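Local coordinates for Alpha/beta hydrolase fold-3 domain protein (Sulfolobus islandicus, PDB 5LK6), which is a thermostable lipase-like carboxylesterase of the alpha/beta hydrolase fold, probably hydrolysing ester bonds with a serine nucleophile, at residues A252-L257 against V264-F269; P235-T240 against I290-S295; S208-S213 against F220-I225; L74-G79 against D91-A96. One frame throughout, in Å; residues are numbered along the deposited sequence.

Contact 1: A252-L257 against V264-F269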
loop_
_atom_site.group_PDB
_atom_site.type_symbol
_atom_site.label_atom_id
_atom_site.label_comp_id
_atom_site.label_asym_id
_atom_site.label_seq_id
_atom_site.Cartn_x
_atom_site.Cartn_y
_atom_site.Cartn_z
ATOM N N ALA A 252 -3.266 9.907 12.987
ATOM C CA ALA A 252 -2.907 10.181 14.384
ATOM C C ALA A 252 -2.668 8.898 15.207
ATOM O O ALA A 252 -1.628 8.785 15.904
ATOM C CB ALA A 252 -3.943 11.045 15.063
ATOM N N TYR A 253 -3.589 7.949 15.092
ATOM C CA TYR A 253 -3.469 6.684 15.827
ATOM C C TYR A 253 -2.205 5.936 15.404
ATOM O O TYR A 253 -1.419 5.529 16.228
ATOM C CB TYR A 253 -4.708 5.792 15.654
ATOM C CG TYR A 253 -4.799 4.672 16.689
ATOM C CD1 TYR A 253 -5.129 4.949 18.006
ATOM C CD2 TYR A 253 -4.610 3.343 16.343
ATOM C CE1 TYR A 253 -5.238 3.947 18.940
ATOM C CE2 TYR A 253 -4.726 2.338 17.257
ATOM C CZ TYR A 253 -5.025 2.648 18.563
ATOM O OH TYR A 253 -5.113 1.662 19.514
ATOM N N ALA A 254 -1.972 5.838 14.128
ATOM C CA ALA A 254 -0.690 5.373 13.622
ATOM C C ALA A 254 0.535 6.021 14.273
ATOM O O ALA A 254 1.428 5.358 14.763
ATOM C CB ALA A 254 -0.622 5.586 12.108
ATOM N N ASN A 255 0.569 7.335 14.268
ATOM C CA ASN A 255 1.665 8.056 14.885
ATOM C C ASN A 255 1.840 7.817 16.367
ATOM O O ASN A 255 2.973 7.690 16.822
ATOM C CB ASN A 255 1.553 9.537 14.583
ATOM C CG ASN A 255 2.167 9.889 13.243
ATOM O OD1 ASN A 255 3.323 9.683 13.038
ATOM N ND2 ASN A 255 1.384 10.413 12.339
ATOM N N ARG A 256 0.738 7.721 17.088
ATOM C CA ARG A 256 0.772 7.452 18.519
ATOM C C ARG A 256 1.250 6.046 18.828
ATOM O O ARG A 256 1.981 5.862 19.804
ATOM C CB ARG A 256 -0.608 7.683 19.160
ATOM C CG ARG A 256 -0.914 9.153 19.418
ATOM C CD ARG A 256 -0.738 9.536 20.907
ATOM N NE ARG A 256 -0.752 11.010 21.032
ATOM C CZ ARG A 256 -1.841 11.834 20.932
ATOM N NH1 ARG A 256 -3.100 11.360 20.729
ATOM N NH2 ARG A 256 -1.682 13.180 21.056
ATOM N N LEU A 257 0.854 5.061 18.007
ATOM C CA LEU A 257 1.375 3.726 18.146
ATOM C C LEU A 257 2.871 3.751 17.910
ATOM O O LEU A 257 3.646 3.238 18.746
ATOM C CB LEU A 257 0.724 2.777 17.181
ATOM C CG LEU A 257 -0.721 2.407 17.457
ATOM C CD1 LEU A 257 -1.260 1.499 16.390
ATOM C CD2 LEU A 257 -0.807 1.657 18.737
ATOM N N VAL A 264 4.438 0.098 13.113
ATOM C CA VAL A 264 3.296 0.403 12.277
ATOM C C VAL A 264 3.728 0.686 10.858
ATOM O O VAL A 264 4.676 1.453 10.622
ATOM C CB VAL A 264 2.572 1.662 12.745
ATOM C CG1 VAL A 264 1.286 1.854 11.934
ATOM C CG2 VAL A 264 2.306 1.609 14.243
ATOM N N THR A 265 2.995 0.105 9.921
ATOM C CA THR A 265 3.059 0.539 8.529
ATOM C C THR A 265 1.745 1.237 8.228
ATOM O O THR A 265 0.684 0.642 8.326
ATOM C CB THR A 265 3.285 -0.635 7.588
ATOM O OG1 THR A 265 4.648 -1.076 7.741
ATOM C CG2 THR A 265 2.987 -0.204 6.126
ATOM N N SER A 266 1.841 2.521 7.899
ATOM C CA SER A 266 0.689 3.400 7.715
ATOM C C SER A 266 0.720 3.802 6.253
ATOM O O SER A 266 1.722 4.390 5.765
ATOM C CB SER A 266 0.814 4.618 8.618
ATOM O OG SER A 266 -0.190 5.607 8.391
ATOM N N VAL A 267 -0.351 3.467 5.557
ATOM C CA VAL A 267 -0.442 3.688 4.140
ATOM C C VAL A 267 -1.676 4.517 3.812
ATOM O O VAL A 267 -2.776 4.142 4.169
ATOM C CB VAL A 267 -0.465 2.337 3.394
ATOM C CG1 VAL A 267 -0.783 2.570 1.936
ATOM C CG2 VAL A 267 0.924 1.702 3.440
ATOM N N ARG A 268 -1.509 5.642 3.126
ATOM C CA ARG A 268 -2.641 6.415 2.663
ATOM C C ARG A 268 -2.924 6.155 1.212
ATOM O O ARG A 268 -2.106 6.461 0.356
ATOM C CB ARG A 268 -2.384 7.896 2.840
ATOM C CG ARG A 268 -3.538 8.790 2.361
ATOM C CD ARG A 268 -3.060 10.201 2.205
ATOM N NE ARG A 268 -2.984 10.868 3.467
ATOM C CZ ARG A 268 -2.833 12.176 3.621
ATOM N NH1 ARG A 268 -2.716 12.950 2.590
ATOM N NH2 ARG A 268 -2.773 12.714 4.821
ATOM N N PHE A 269 -4.125 5.659 0.935
ATOM C CA PHE A 269 -4.566 5.418 -0.423
ATOM C C PHE A 269 -5.107 6.745 -0.896
ATOM O O PHE A 269 -6.182 7.196 -0.455
ATOM C CB PHE A 269 -5.601 4.283 -0.494
ATOM C CG PHE A 269 -4.972 2.901 -0.488
ATOM C CD1 PHE A 269 -4.359 2.409 0.645
ATOM C CD2 PHE A 269 -4.931 2.132 -1.635
ATOM C CE1 PHE A 269 -3.748 1.169 0.644
ATOM C CE2 PHE A 269 -4.309 0.880 -1.657
ATOM C CZ PHE A 269 -3.716 0.395 -0.514
#

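Contact 2: P235-T240 against I290-S295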
loop_
_atom_site.group_PDB
_atom_site.type_symbol
_atom_site.label_atom_id
_atom_site.label_comp_id
_atom_site.label_asym_id
_atom_site.label_seq_id
_atom_site.Cartn_x
_atom_site.Cartn_y
_atom_site.Cartn_z
ATOM N N PRO A 235 1.961 -5.420 16.267
ATOM C CA PRO A 235 2.305 -4.609 15.121
ATOM C C PRO A 235 1.086 -4.370 14.212
ATOM O O PRO A 235 0.199 -5.218 14.121
ATOM C CB PRO A 235 3.412 -5.434 14.425
ATOM C CG PRO A 235 3.772 -6.524 15.367
ATOM C CD PRO A 235 2.562 -6.766 16.194
ATOM N N ALA A 236 1.074 -3.222 13.530
ATOM C CA ALA A 236 -0.121 -2.722 12.846
ATOM C C ALA A 236 0.113 -2.359 11.383
ATOM O O ALA A 236 1.174 -1.805 10.988
ATOM C CB ALA A 236 -0.636 -1.493 13.558
ATOM N N LEU A 237 -0.895 -2.694 10.589
ATOM C CA LEU A 237 -1.080 -2.100 9.283
ATOM C C LEU A 237 -2.286 -1.176 9.368
ATOM O O LEU A 237 -3.383 -1.625 9.650
ATOM C CB LEU A 237 -1.338 -3.157 8.224
ATOM C CG LEU A 237 -1.650 -2.642 6.826
ATOM C CD1 LEU A 237 -0.534 -1.767 6.271
ATOM C CD2 LEU A 237 -1.930 -3.843 5.941
ATOM N N ILE A 238 -2.074 0.100 9.095
ATOM C CA ILE A 238 -3.157 1.075 9.093
ATOM C C ILE A 238 -3.309 1.623 7.674
ATOM O O ILE A 238 -2.340 2.073 7.106
ATOM C CB ILE A 238 -2.920 2.179 10.118
ATOM C CG1 ILE A 238 -2.909 1.518 11.487
ATOM C CG2 ILE A 238 -4.056 3.168 10.058
ATOM C CD1 ILE A 238 -2.521 2.430 12.646
ATOM N N ILE A 239 -4.521 1.545 7.134
ATOM C CA ILE A 239 -4.832 2.035 5.810
ATOM C C ILE A 239 -5.781 3.180 5.970
ATOM O O ILE A 239 -6.727 3.121 6.751
ATOM C CB ILE A 239 -5.519 0.965 4.955
ATOM C CG1 ILE A 239 -4.523 -0.095 4.588
ATOM C CG2 ILE A 239 -6.168 1.526 3.680
ATOM C CD1 ILE A 239 -5.224 -1.352 4.114
ATOM N N THR A 240 -5.583 4.199 5.136
ATOM C CA THR A 240 -6.277 5.466 5.278
ATOM C C THR A 240 -6.664 5.892 3.857
ATOM O O THR A 240 -6.068 5.425 2.816
ATOM C CB THR A 240 -5.295 6.310 6.113
ATOM O OG1 THR A 240 -5.832 6.627 7.447
ATOM C CG2 THR A 240 -4.790 7.408 5.452
ATOM N N ILE A 290 -6.676 -4.875 -0.791
ATOM C CA ILE A 290 -6.880 -6.282 -0.408
ATOM C C ILE A 290 -5.581 -7.086 -0.585
ATOM O O ILE A 290 -5.179 -7.821 0.311
ATOM C CB ILE A 290 -8.049 -6.925 -1.167
ATOM C CG1 ILE A 290 -9.349 -6.314 -0.659
ATOM C CG2 ILE A 290 -8.083 -8.435 -0.927
ATOM C CD1 ILE A 290 -10.530 -6.425 -1.620
ATOM N N SER A 291 -4.937 -6.902 -1.727
ATOM C CA SER A 291 -3.624 -7.426 -1.959
ATOM C C SER A 291 -2.621 -7.035 -0.879
ATOM O O SER A 291 -1.896 -7.892 -0.378
ATOM C CB SER A 291 -3.107 -6.930 -3.296
ATOM O OG SER A 291 -3.727 -7.577 -4.371
ATOM N N LEU A 292 -2.577 -5.757 -0.487
ATOM C CA LEU A 292 -1.655 -5.331 0.609
ATOM C C LEU A 292 -1.890 -6.118 1.892
ATOM O O LEU A 292 -0.964 -6.650 2.475
ATOM C CB LEU A 292 -1.754 -3.832 0.883
ATOM C CG LEU A 292 -0.810 -3.220 1.930
ATOM C CD1 LEU A 292 0.623 -3.433 1.522
ATOM C CD2 LEU A 292 -1.100 -1.749 1.991
ATOM N N ILE A 293 -3.155 -6.231 2.242
ATOM C CA ILE A 293 -3.583 -6.898 3.433
ATOM C C ILE A 293 -3.168 -8.368 3.392
ATOM O O ILE A 293 -2.579 -8.906 4.351
ATOM C CB ILE A 293 -5.116 -6.727 3.631
ATOM C CG1 ILE A 293 -5.411 -5.270 3.998
ATOM C CG2 ILE A 293 -5.641 -7.637 4.744
ATOM C CD1 ILE A 293 -6.869 -4.882 3.869
ATOM N N GLY A 294 -3.480 -9.015 2.285
ATOM C CA GLY A 294 -3.159 -10.424 2.135
ATOM C C GLY A 294 -1.647 -10.730 2.253
ATOM O O GLY A 294 -1.223 -11.607 3.011
ATOM N N SER A 295 -0.847 -9.972 1.536
ATOM C CA SER A 295 0.554 -10.278 1.434
ATOM C C SER A 295 1.271 -9.865 2.750
ATOM O O SER A 295 2.244 -10.496 3.144
ATOM C CB SER A 295 1.167 -9.707 0.114
ATOM O OG SER A 295 1.135 -8.291 0.064
#

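Contact 3: S208-S213 against F220-I225. With SO4 (sulfate ion), chain E.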
loop_
_atom_site.group_PDB
_atom_site.type_symbol
_atom_site.label_atom_id
_atom_site.label_comp_id
_atom_site.label_asym_id
_atom_site.label_seq_id
_atom_site.Cartn_x
_atom_site.Cartn_y
_atom_site.Cartn_z
ATOM N N SER A 208 -25.292 8.598 17.574
ATOM C CA SER A 208 -26.599 8.793 18.216
ATOM C C SER A 208 -27.221 7.430 18.467
ATOM O O SER A 208 -27.961 7.288 19.401
ATOM C CB SER A 208 -27.526 9.742 17.391
ATOM O OG SER A 208 -28.294 9.093 16.322
ATOM N N GLN A 209 -26.925 6.435 17.626
ATOM C CA GLN A 209 -27.507 5.119 17.780
ATOM C C GLN A 209 -26.712 4.196 18.737
ATOM O O GLN A 209 -27.320 3.391 19.467
ATOM C CB GLN A 209 -27.706 4.449 16.449
ATOM C CG GLN A 209 -28.548 5.165 15.397
ATOM C CD GLN A 209 -29.982 5.463 15.811
ATOM O OE1 GLN A 209 -30.292 6.630 16.093
ATOM N NE2 GLN A 209 -30.879 4.443 15.815
ATOM N N TYR A 210 -25.390 4.302 18.739
ATOM C CA TYR A 210 -24.539 3.357 19.477
ATOM C C TYR A 210 -24.243 3.848 20.908
ATOM O O TYR A 210 -24.367 3.068 21.859
ATOM C CB TYR A 210 -23.244 3.185 18.692
ATOM C CG TYR A 210 -22.143 2.289 19.185
ATOM C CD1 TYR A 210 -22.356 0.974 19.447
ATOM C CD2 TYR A 210 -20.854 2.761 19.284
ATOM C CE1 TYR A 210 -21.319 0.149 19.890
ATOM C CE2 TYR A 210 -19.796 1.947 19.704
ATOM C CZ TYR A 210 -20.029 0.637 20.003
ATOM O OH TYR A 210 -18.972 -0.173 20.378
ATOM N N LEU A 211 -23.877 5.137 21.058
ATOM C CA LEU A 211 -23.421 5.683 22.344
ATOM C C LEU A 211 -24.598 5.924 23.280
ATOM O O LEU A 211 -25.729 6.117 22.835
ATOM C CB LEU A 211 -22.587 6.927 22.133
ATOM C CG LEU A 211 -21.328 6.760 21.270
ATOM C CD1 LEU A 211 -20.573 8.045 21.122
ATOM C CD2 LEU A 211 -20.386 5.743 21.868
ATOM N N ARG A 212 -24.348 5.797 24.573
ATOM C CA ARG A 212 -25.406 5.974 25.569
ATOM C C ARG A 212 -25.513 7.378 26.155
ATOM O O ARG A 212 -26.599 7.814 26.565
ATOM C CB ARG A 212 -25.192 5.015 26.733
ATOM C CG ARG A 212 -25.128 3.525 26.371
ATOM C CD ARG A 212 -24.590 2.724 27.547
ATOM N NE ARG A 212 -23.216 3.089 27.875
ATOM C CZ ARG A 212 -22.394 2.376 28.633
ATOM N NH1 ARG A 212 -22.769 1.210 29.176
ATOM N NH2 ARG A 212 -21.157 2.831 28.836
ATOM N N SER A 213 -24.367 8.037 26.259
ATOM C CA SER A 213 -24.250 9.389 26.801
ATOM C C SER A 213 -22.925 9.974 26.278
ATOM O O SER A 213 -22.079 9.234 25.706
ATOM C CB SER A 213 -24.266 9.377 28.351
ATOM O OG SER A 213 -23.036 8.919 28.904
ATOM N N PHE A 220 -12.085 4.759 26.409
ATOM C CA PHE A 220 -11.091 4.236 25.477
ATOM C C PHE A 220 -11.653 3.130 24.584
ATOM O O PHE A 220 -11.120 2.893 23.486
ATOM C CB PHE A 220 -9.789 3.805 26.205
ATOM C CG PHE A 220 -9.856 2.441 26.834
ATOM C CD1 PHE A 220 -9.547 1.294 26.087
ATOM C CD2 PHE A 220 -10.235 2.286 28.179
ATOM C CE1 PHE A 220 -9.633 0.027 26.681
ATOM C CE2 PHE A 220 -10.290 1.029 28.784
ATOM C CZ PHE A 220 -9.994 -0.099 28.035
ATOM N N ARG A 221 -12.711 2.449 25.024
ATOM C CA ARG A 221 -13.323 1.403 24.187
ATOM C C ARG A 221 -14.150 1.960 23.032
ATOM O O ARG A 221 -14.669 1.189 22.193
ATOM C CB ARG A 221 -14.155 0.454 25.022
ATOM C CG ARG A 221 -13.348 -0.243 26.125
ATOM C CD ARG A 221 -14.218 -0.852 27.220
ATOM N NE ARG A 221 -15.056 0.158 27.864
ATOM C CZ ARG A 221 -16.183 -0.070 28.526
ATOM N NH1 ARG A 221 -16.695 -1.279 28.665
ATOM N NH2 ARG A 221 -16.857 0.979 29.012
ATOM N N PHE A 222 -14.325 3.274 23.021
ATOM C CA PHE A 222 -14.814 3.999 21.850
ATOM C C PHE A 222 -13.742 4.913 21.172
ATOM O O PHE A 222 -13.718 5.032 19.930
ATOM C CB PHE A 222 -16.032 4.859 22.228
ATOM C CG PHE A 222 -16.605 5.597 21.068
ATOM C CD1 PHE A 222 -17.279 4.909 20.067
ATOM C CD2 PHE A 222 -16.411 6.964 20.923
ATOM C CE1 PHE A 222 -17.802 5.584 18.959
ATOM C CE2 PHE A 222 -16.930 7.635 19.814
ATOM C CZ PHE A 222 -17.606 6.947 18.828
ATOM N N SER A 223 -12.890 5.544 22.005
ATOM C CA SER A 223 -11.804 6.388 21.556
ATOM C C SER A 223 -10.468 5.773 21.949
ATOM O O SER A 223 -9.838 6.217 22.881
ATOM C CB SER A 223 -11.960 7.818 22.104
ATOM O OG SER A 223 -13.090 8.477 21.537
ATOM N N PRO A 224 -10.009 4.776 21.197
ATOM C CA PRO A 224 -8.787 4.148 21.572
ATOM C C PRO A 224 -7.613 5.084 21.639
ATOM O O PRO A 224 -6.688 4.844 22.436
ATOM C CB PRO A 224 -8.576 3.089 20.499
ATOM C CG PRO A 224 -9.582 3.342 19.473
ATOM C CD PRO A 224 -10.695 4.022 20.160
ATOM N N ILE A 225 -7.658 6.161 20.851
ATOM C CA ILE A 225 -6.604 7.154 20.898
ATOM C C ILE A 225 -6.477 7.845 22.255
ATOM O O ILE A 225 -5.464 8.455 22.526
ATOM C CB ILE A 225 -6.757 8.207 19.761
ATOM C CG1 ILE A 225 -5.416 8.945 19.539
ATOM C CG2 ILE A 225 -7.923 9.164 20.034
ATOM C CD1 ILE A 225 -5.148 9.371 18.107
HETATM S S SO4 E . -19.844 -0.137 31.148
HETATM O O1 SO4 E . -21.144 -0.599 30.652
HETATM O O2 SO4 E . -18.876 -1.262 30.786
HETATM O O3 SO4 E . -19.628 1.260 30.606
HETATM O O4 SO4 E . -19.844 0.162 32.581
HETATM O O HOH W 1 -16.558 1.094 20.351
#

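Contact 4: L74-G79 against D91-A96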
loop_
_atom_site.group_PDB
_atom_site.type_symbol
_atom_site.label_atom_id
_atom_site.label_comp_id
_atom_site.label_asym_id
_atom_site.label_seq_id
_atom_site.Cartn_x
_atom_site.Cartn_y
_atom_site.Cartn_z
ATOM N N LEU A 74 -7.358 -14.959 11.033
ATOM C CA LEU A 74 -7.680 -13.519 11.089
ATOM C C LEU A 74 -9.111 -13.334 11.604
ATOM O O LEU A 74 -10.062 -13.807 10.974
ATOM C CB LEU A 74 -7.547 -12.898 9.707
ATOM C CG LEU A 74 -7.859 -11.388 9.612
ATOM C CD1 LEU A 74 -6.769 -10.608 10.317
ATOM C CD2 LEU A 74 -8.010 -10.961 8.157
ATOM N N ILE A 75 -9.254 -12.654 12.733
ATOM C CA ILE A 75 -10.572 -12.206 13.167
ATOM C C ILE A 75 -10.925 -10.949 12.355
ATOM O O ILE A 75 -10.161 -9.966 12.349
ATOM C CB ILE A 75 -10.592 -11.792 14.639
ATOM C CG1 ILE A 75 -10.069 -12.926 15.540
ATOM C CG2 ILE A 75 -12.014 -11.331 15.005
ATOM C CD1 ILE A 75 -10.917 -14.190 15.506
ATOM N N TYR A 76 -12.061 -10.993 11.667
ATOM C CA TYR A 76 -12.493 -9.871 10.860
ATOM C C TYR A 76 -13.773 -9.303 11.439
ATOM O O TYR A 76 -14.746 -10.020 11.505
ATOM C CB TYR A 76 -12.664 -10.207 9.374
ATOM C CG TYR A 76 -12.729 -8.922 8.574
ATOM C CD1 TYR A 76 -11.576 -8.261 8.186
ATOM C CD2 TYR A 76 -13.947 -8.290 8.341
ATOM C CE1 TYR A 76 -11.637 -7.061 7.502
ATOM C CE2 TYR A 76 -14.007 -7.080 7.670
ATOM C CZ TYR A 76 -12.856 -6.465 7.249
ATOM O OH TYR A 76 -12.938 -5.247 6.587
ATOM N N LEU A 77 -13.729 -8.023 11.830
ATOM C CA LEU A 77 -14.872 -7.268 12.358
ATOM C C LEU A 77 -15.374 -6.245 11.339
ATOM O O LEU A 77 -14.621 -5.318 10.990
ATOM C CB LEU A 77 -14.426 -6.538 13.617
ATOM C CG LEU A 77 -13.675 -7.446 14.606
ATOM C CD1 LEU A 77 -13.054 -6.629 15.744
ATOM C CD2 LEU A 77 -14.580 -8.561 15.138
ATOM N N HIS A 78 -16.607 -6.415 10.822
ATOM C CA HIS A 78 -17.071 -5.571 9.721
ATOM C C HIS A 78 -17.331 -4.115 10.135
ATOM O O HIS A 78 -17.599 -3.820 11.281
ATOM C CB HIS A 78 -18.348 -6.161 9.101
ATOM C CG HIS A 78 -19.559 -6.107 9.992
ATOM N ND1 HIS A 78 -20.371 -4.995 10.072
ATOM C CD2 HIS A 78 -20.086 -7.020 10.841
ATOM C CE1 HIS A 78 -21.337 -5.222 10.947
ATOM N NE2 HIS A 78 -21.175 -6.436 11.438
ATOM N N GLY A 79 -17.277 -3.198 9.186
ATOM C CA GLY A 79 -17.765 -1.811 9.401
ATOM C C GLY A 79 -19.259 -1.612 9.215
ATOM O O GLY A 79 -20.002 -2.577 9.087
ATOM N N ASP A 91 -19.446 -10.716 2.939
ATOM C CA ASP A 91 -19.011 -12.000 2.524
ATOM C C ASP A 91 -18.069 -11.892 1.276
ATOM O O ASP A 91 -17.023 -12.547 1.248
ATOM C CB ASP A 91 -20.253 -12.907 2.324
ATOM C CG ASP A 91 -19.890 -14.370 1.930
ATOM O OD1 ASP A 91 -19.666 -15.224 2.844
ATOM O OD2 ASP A 91 -19.845 -14.598 0.679
ATOM N N PRO A 92 -18.417 -11.052 0.285
ATOM C CA PRO A 92 -17.455 -10.842 -0.787
ATOM C C PRO A 92 -16.065 -10.325 -0.356
ATOM O O PRO A 92 -15.031 -10.825 -0.826
ATOM C CB PRO A 92 -18.149 -9.827 -1.695
ATOM C CG PRO A 92 -19.590 -10.095 -1.500
ATOM C CD PRO A 92 -19.700 -10.406 -0.025
ATOM N N LEU A 93 -16.033 -9.363 0.541
ATOM C CA LEU A 93 -14.750 -8.865 0.995
ATOM C C LEU A 93 -13.980 -9.925 1.783
ATOM O O LEU A 93 -12.768 -10.039 1.635
ATOM C CB LEU A 93 -14.970 -7.608 1.834
ATOM C CG LEU A 93 -13.758 -6.972 2.493
ATOM C CD1 LEU A 93 -12.715 -6.555 1.487
ATOM C CD2 LEU A 93 -14.233 -5.773 3.300
ATOM N N CYS A 94 -14.676 -10.662 2.644
ATOM C CA CYS A 94 -14.002 -11.568 3.549
ATOM C C CYS A 94 -13.457 -12.707 2.745
ATOM O O CYS A 94 -12.376 -13.176 3.021
ATOM C CB CYS A 94 -14.920 -12.100 4.627
ATOM S SG CYS A 94 -15.158 -10.921 5.967
ATOM N N ARG A 95 -14.204 -13.113 1.727
ATOM C CA ARG A 95 -13.716 -14.123 0.776
ATOM C C ARG A 95 -12.460 -13.678 0.102
ATOM O O ARG A 95 -11.543 -14.445 0.003
ATOM C CB ARG A 95 -14.759 -14.444 -0.304
ATOM C CG ARG A 95 -15.850 -15.396 0.166
ATOM C CD ARG A 95 -16.983 -15.421 -0.853
ATOM N NE ARG A 95 -17.957 -16.434 -0.448
ATOM C CZ ARG A 95 -17.824 -17.751 -0.625
ATOM N NH1 ARG A 95 -16.782 -18.288 -1.254
ATOM N NH2 ARG A 95 -18.765 -18.538 -0.153
ATOM N N ALA A 96 -12.441 -12.425 -0.355
ATOM C CA ALA A 96 -11.309 -11.847 -1.064
ATOM C C ALA A 96 -10.095 -11.707 -0.172
ATOM O O ALA A 96 -8.977 -11.944 -0.609
ATOM C CB ALA A 96 -11.673 -10.507 -1.669
#

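Contact 1: A252-L257 against V264-F269
Ser266 OG sits 3.7 Å from Ala254 CB, but the polar partner of this OG lies across the dimer interface, in Asn270 ND2 of the second subunit, to which it is hydrogen-bonded. The oxygen thus packs against a helix methyl within its own chain while its hydrogen bond is made to another. That position follows from the first torsion of Ser266, which turns OG opposite the backbone N and next to the carbonyl carbon (chi1 173°).

Two residues earlier on the same strand, Val264 meets the helix with both methyls. Val264 CG2 does most of the touching: it lies 3.5 Å from Leu257 CB and 3.9 Å from Ala254 O, so a helix carbonyl as well as a side chain borders it. Val264 CG1 lies a looser 4.2 Å from Ala254 CB. The Val264 and Leu257 side chains cross at about a right angle, and it is the root of the leucine, at CB, that the valine presses on. Ala254 and Leu257 are one helical turn apart, as Val264 and Ser266 are one strand repeat apart, and Ile238 of the adjoining strand fills in against both Ala254 and Val264.

The short helix and strand axes run nearly antiparallel, 159° apart and 8.7 Å at closest approach. This is the return leg of the beta-alpha-beta crossover formed by strand 236-241, helix 247-259 and strand 264-269 in the alpha/beta hydrolase fold.

Contact 2: P235-T240 against I290-S295
Leu237 and Ile239 meet Leu292 and Ile293 where the C-terminal helix 285-302 covers one face of the central sheet of the alpha/beta hydrolase fold. Strand and helix axes run antiparallel, at 178°, and are 10.5 Å apart at their closest. Residues alternate along the strand: Leu237 and Ile239 look toward this helix, while Ile238 between them packs on Ala254 and Leu257 of helix 247-259, so the strand is sandwiched by helices.

The two leucines adopt the same conformation. In each, CG swings opposite the backbone N, with chi1 of 176° in Leu237, and the second torsions agree as well, 58° in Leu237 beside 60° in Leu292. CD2 of Leu237 is the branch that reaches the helix, touching two side chains, 4.2 Å from Leu292 CG and equally far from Ile293 CG1. The isoleucines also match each other: CG1 stands beside the backbone N and CD1 continues in an extended chain, which carries the long branch outward from both backbones.

Ile293 is flanked further by Ile174 and Ile176 of the next strand, and Leu237 also touches Thr265 of strand 264-269. Leu292 packs in addition on Asp288 of the second subunit, so the helix that covers the sheet also lines the dimer interface. Ile239 and Ile293 cross at about a right angle, and Ile239 CD1 rests on the end of the long branch, 3.9 Å from both CG1 and CD1 of Ile293.

Contact 3: S208-S213 against F220-I225
Leu211 and Tyr210, where helix 200-210 ends, pack on Phe222 in the loop leading to strand 236-241. Both segments belong to the long connection between two neighbouring strands of the alpha/beta hydrolase sheet, 173-176 and 236-241.

The apolar part centres on the Phe222 ring. Leu211 CD2 lies over one face in a CH-pi contact, 17° off the ring normal and displaced toward the rim, where it is 3.7 Å from Phe222 CD1. Its other methyl, CD1, extends over the CE2 and CZ side of the ring, and the two side chains cross at about a right angle. Tyr210 adds its own edge: Tyr210 CE2 comes to 3.9 Å from Phe222 CD1, which lies near the tyrosine plane. The Tyr210 and Phe222 side chains, each with CG opposite its backbone N, run past each other in opposite directions. Beyond the contact, Tyr210 stacks on Phe82 and meets Phe118 edge-to-face.

A water provides the neutral polar link, accepting from Tyr210 OH at 2.7 Å and donating to Arg221 O at 2.6 Å.

The charged part is a sulfate, probably from the crystallisation liquor, held between two guanidinium edges. Each arginine chain bends at its third torsion to reach it, and each has an acidic second partner, Asp216 for Arg212 and Asp219 for Arg221. Arg221 NH1 binds sulfate O2 at 3.0 Å and its NH2 binds O3 at 3.2 Å. Arg212 gives straighter bonds, NH1 to O1 at 2.8 Å (167°) and NH2 to O3 at 2.8 Å (169°), so O3 is shared by both arginines.

Contact 4: L74-G79 against D91-A96
Tyr76 presents its ring obliquely to two helix side chains, Cys94 and Leu93, neither of them squarely over a face. Cys94 SG makes a sulfur-aromatic contact, 4.5 Å from the Tyr76 ring centroid and 40° off the normal, and is nearest to CD2 at 3.7 Å. At the other end of the ring, Leu93 CD2 approaches Tyr76 OH at 3.6 Å, the two side chains crossing at about a right angle. The hydroxyl has its polar partner outside the contact, in Asp150 OD1. Two other flat groups lie nearby: the His78 ring is stacked by Tyr110, and the Arg95 guanidinium has a carboxylate at its edge.

Strand 72-77, helix 91-101 and strand 104-108 form a beta-alpha-beta unit of the hydrolase sheet, and Tyr76 meets the first helical turn after the connecting loop. Asp150 directly precedes Ser151, the probable nucleophile on its GxSxG elbow, so the tyrosine bridges this helix and that turn. Its placement comes from CG standing opposite the backbone N (chi1 -164°), which sends the ring from the strand toward the helix.

His78 begins an HGGG sequence, which in related esterases supplies the oxyanion hole. Its ND1 donates to Gly79 O at 2.6 Å, with the acceptor in the imidazole plane. On the helix, Arg95 NE bridges to Asp91 OD2 at 2.9 Å on the syn side, tilted out of the carboxylate plane, and Asp91 OD1 is held by Arg61 and Tyr63.

From the N terminus, contact 4 comes first, closing the short loop between strand 72-77 and helix 91-101. Contact 3 follows in series, closing a short loop after helix 200-210. Contact 2 then opens at strand 236-241 and closes near the C terminus, with contact 1 nested wholly inside its loop; no loops cross. Contacts 1 and 2 share neighbouring strands, joined by backbone bonds such as Thr265 N to Ala236 O, and both reach the second subunit. Ile225 of contact 3 packs on Ala252 and Tyr253 of contact 1. Ile290 of contact 2 meets Leu93 and Ala96 of contact 4, linking the C-terminal helix to helix 91-101.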